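Major allergen Api g 1, isoallergen 1 (Apium graveolens, PDB 2BK0) is a pathogenesis-related plant-defence protein and major celery allergen of the Bet v 1 family, which may bind hydrophobic ligands such as abscisic acid. Local coordinates at residues R70-N75 with D82-D87. Sequence-based numbering, arbitrary orientation.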
ATOM      1  N   ARG A  70      -9.341  -0.737  -4.135  1.00 24.65           N
ATOM      2  CA  ARG A  70     -10.241   0.380  -4.345  1.00 24.57           C
ATOM      3  C   ARG A  70      -9.586   1.585  -3.677  1.00 24.44           C
ATOM      4  O   ARG A  70      -9.049   1.469  -2.573  1.00 24.47           O
ATOM      5  CB  ARG A  70     -11.594   0.086  -3.699  1.00 24.59           C
ATOM      6  CG  ARG A  70     -12.782   0.835  -4.303  1.00 24.72           C
ATOM      7  CD  ARG A  70     -14.074   0.431  -3.599  1.00 24.96           C
ATOM      8  NE  ARG A  70     -13.892   0.432  -2.143  1.00 25.46           N
ATOM      9  CZ  ARG A  70     -14.528  -0.361  -1.281  1.00 25.65           C
ATOM     10  NH1 ARG A  70     -15.426  -1.262  -1.691  1.00 25.98           N
ATOM     11  NH2 ARG A  70     -14.250  -0.258   0.015  1.00 25.49           N
ATOM     12  N   ILE A  71      -9.611   2.732  -4.349  1.00 24.25           N
ATOM     13  CA  ILE A  71      -9.168   3.980  -3.740  1.00 24.05           C
ATOM     14  C   ILE A  71     -10.390   4.633  -3.113  1.00 23.76           C
ATOM     15  O   ILE A  71     -11.401   4.846  -3.791  1.00 23.67           O
ATOM     16  CB  ILE A  71      -8.494   4.901  -4.771  1.00 24.14           C
ATOM     17  CG1 ILE A  71      -7.183   4.252  -5.238  1.00 24.28           C
ATOM     18  CG2 ILE A  71      -8.223   6.293  -4.170  1.00 24.27           C
ATOM     19  CD1 ILE A  71      -6.566   4.884  -6.459  1.00 24.33           C
ATOM     20  N   ASP A  72     -10.285   4.921  -1.814  1.00 23.49           N
ATOM     21  CA  ASP A  72     -11.393   5.463  -1.012  1.00 23.27           C
ATOM     22  C   ASP A  72     -11.294   6.984  -0.917  1.00 23.09           C
ATOM     23  O   ASP A  72     -12.311   7.691  -0.960  1.00 23.04           O
ATOM     24  CB  ASP A  72     -11.390   4.852   0.400  1.00 23.18           C
ATOM     25  CG  ASP A  72     -11.583   3.324   0.401  1.00 23.13           C
ATOM     26  OD1 ASP A  72     -12.575   2.826  -0.176  1.00 22.83           O
ATOM     27  OD2 ASP A  72     -10.744   2.619   1.008  1.00 23.16           O
ATOM     28  N   GLY A  73     -10.064   7.479  -0.778  1.00 22.94           N
ATOM     29  CA  GLY A  73      -9.818   8.914  -0.703  1.00 22.84           C
ATOM     30  C   GLY A  73      -8.381   9.304  -0.982  1.00 22.70           C
ATOM     31  O   GLY A  73      -7.455   8.529  -0.732  1.00 22.69           O
ATOM     32  N   VAL A  74      -8.215  10.512  -1.519  1.00 22.60           N
ATOM     33  CA  VAL A  74      -6.910  11.134  -1.712  1.00 22.54           C
ATOM     34  C   VAL A  74      -7.029  12.595  -1.299  1.00 22.59           C
ATOM     35  O   VAL A  74      -7.813  13.354  -1.885  1.00 22.67           O
ATOM     36  CB  VAL A  74      -6.459  11.062  -3.179  1.00 22.39           C
ATOM     37  CG1 VAL A  74      -5.110  11.738  -3.369  1.00 22.28           C
ATOM     38  CG2 VAL A  74      -6.379   9.615  -3.644  1.00 22.54           C
ATOM     39  N   ASN A  75      -6.268  12.991  -0.282  1.00 22.63           N
ATOM     40  CA  ASN A  75      -6.191  14.396   0.095  1.00 22.68           C
ATOM     41  C   ASN A  75      -4.776  14.933  -0.103  1.00 22.76           C
ATOM     42  O   ASN A  75      -3.879  14.655   0.696  1.00 22.73           O
ATOM     43  CB  ASN A  75      -6.650  14.573   1.533  1.00 22.63           C
ATOM     44  CG  ASN A  75      -7.131  15.973   1.814  1.00 22.63           C
ATOM     45  OD1 ASN A  75      -6.519  16.956   1.394  1.00 22.71           O
ATOM     46  ND2 ASN A  75      -8.242  16.074   2.525  1.00 22.94           N
ATOM     47  N   ASP A  82      -6.357   6.813   1.353  1.00 23.68           N
ATOM     48  CA  ASP A  82      -7.172   5.724   1.876  1.00 23.63           C
ATOM     49  C   ASP A  82      -7.477   4.744   0.754  1.00 23.54           C
ATOM     50  O   ASP A  82      -7.922   5.142  -0.323  1.00 23.47           O
ATOM     51  CB  ASP A  82      -8.459   6.290   2.468  1.00 23.72           C
ATOM     52  CG  ASP A  82      -8.186   7.340   3.530  1.00 24.28           C
ATOM     53  OD1 ASP A  82      -7.777   6.953   4.647  1.00 24.87           O
ATOM     54  OD2 ASP A  82      -8.360   8.552   3.242  1.00 25.12           O
ATOM     55  N   TYR A  83      -7.200   3.469   1.004  1.00 23.55           N
ATOM     56  CA  TYR A  83      -7.504   2.413   0.040  1.00 23.57           C
ATOM     57  C   TYR A  83      -7.822   1.085   0.728  1.00 23.48           C
ATOM     58  O   TYR A  83      -7.261   0.769   1.784  1.00 23.47           O
ATOM     59  CB  TYR A  83      -6.355   2.234  -0.961  1.00 23.85           C
ATOM     60  CG  TYR A  83      -5.091   1.646  -0.382  1.00 23.98           C
ATOM     61  CD1 TYR A  83      -4.804   0.288  -0.519  1.00 24.08           C
ATOM     62  CD2 TYR A  83      -4.179   2.449   0.294  1.00 24.21           C
ATOM     63  CE1 TYR A  83      -3.639  -0.255   0.010  1.00 24.13           C
ATOM     64  CE2 TYR A  83      -3.012   1.920   0.826  1.00 24.23           C
ATOM     65  CZ  TYR A  83      -2.746   0.569   0.683  1.00 24.32           C
ATOM     66  OH  TYR A  83      -1.584   0.056   1.212  1.00 24.45           O
ATOM     67  N   SER A  84      -8.730   0.325   0.116  1.00 23.26           N
ATOM     68  CA  SER A  84      -9.142  -0.978   0.629  1.00 23.08           C
ATOM     69  C   SER A  84      -8.770  -2.097  -0.340  1.00 22.94           C
ATOM     70  O   SER A  84      -8.817  -1.917  -1.555  1.00 22.92           O
ATOM     71  CB  SER A  84     -10.664  -1.017   0.858  1.00 23.07           C
ATOM     72  OG  SER A  84     -11.090  -0.028   1.775  1.00 22.85           O
ATOM     73  N   VAL A  85      -8.411  -3.256   0.205  1.00 22.80           N
ATOM     74  CA  VAL A  85      -8.347  -4.490  -0.583  1.00 22.66           C
ATOM     75  C   VAL A  85      -9.719  -5.153  -0.528  1.00 22.49           C
ATOM     76  O   VAL A  85     -10.197  -5.520   0.541  1.00 22.36           O
ATOM     77  CB  VAL A  85      -7.295  -5.479  -0.055  1.00 22.66           C
ATOM     78  CG1 VAL A  85      -7.124  -6.649  -1.034  1.00 22.54           C
ATOM     79  CG2 VAL A  85      -5.960  -4.762   0.185  1.00 22.72           C
ATOM     80  N   ILE A  86     -10.338  -5.307  -1.691  1.00 22.40           N
ATOM     81  CA  ILE A  86     -11.718  -5.768  -1.785  1.00 22.39           C
ATOM     82  C   ILE A  86     -11.861  -7.144  -2.451  1.00 22.52           C
ATOM     83  O   ILE A  86     -12.947  -7.747  -2.417  1.00 22.57           O
ATOM     84  CB  ILE A  86     -12.592  -4.735  -2.538  1.00 22.28           C
ATOM     85  CG1 ILE A  86     -11.995  -4.403  -3.910  1.00 22.08           C
ATOM     86  CG2 ILE A  86     -12.730  -3.472  -1.704  1.00 22.29           C
ATOM     87  CD1 ILE A  86     -12.924  -3.653  -4.829  1.00 22.09           C
ATOM     88  N   ASP A  87     -10.778  -7.649  -3.044  1.00 22.59           N
ATOM     89  CA  ASP A  87     -10.851  -8.868  -3.848  1.00 22.68           C
ATOM     90  C   ASP A  87      -9.463  -9.481  -4.056  1.00 22.76           C
ATOM     91  O   ASP A  87      -8.448  -8.839  -3.783  1.00 22.67           O
ATOM     92  CB  ASP A  87     -11.514  -8.540  -5.200  1.00 22.64           C
ATOM     93  CG  ASP A  87     -12.158  -9.739  -5.857  1.00 22.53           C
ATOM     94  OD1 ASP A  87     -12.654 -10.635  -5.144  1.00 22.48           O
ATOM     95  OD2 ASP A  87     -12.177  -9.767  -7.103  1.00 22.38           O
TER
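R70 and S84 face each other as an antiparallel hydrogen-bonded pair, and the segments 70-75 and 82-87 run antiparallel, their axes at 168°, with a bulge shifting the register by one residue between I71 and G73. R70 N gives its hydrogen to S84 O at 2.9 Å, and S84 N returns the bond to R70 O. I71 and Y83 follow as the non-hydrogen-bonded pair, the CA atoms of I71 and Y83 4.4 Å apart. Beyond them two residues of one strand, D72 and G73, stand opposite D82 alone. D82 O is therefore gripped twice, by D72 N at 2.8 Å and by G73 N at 3.2 Å, both reaching it from one face of its carbonyl plane; D82 N closes the pair on G73 O.

The bulge also turns the D72 side chain toward the partner strand. With CG beside its own backbone N (chi1 -62°), D72 sends OD2 to S84 OG, which donates to the syn lone pair of that oxygen at 2.8 Å. The other oxygen, OD1, takes a weak, 3.4 Å bond from R70 NE as part of a salt bridge, so the carboxylate is held from both strands. The R70 chain bends at chi3 (46°), and its guanidinium presents one face to I86, whose CG2 sits 3.5 Å from R70 NH1.

I71 and Y83 project from the face of the sheet opposite R70 and S84, where V74 packs on helix 16-25. This is a classic beta bulge in the hairpin of strands 66-75 and 80-87, within the curved antiparallel sheet of the Bet v 1 fold.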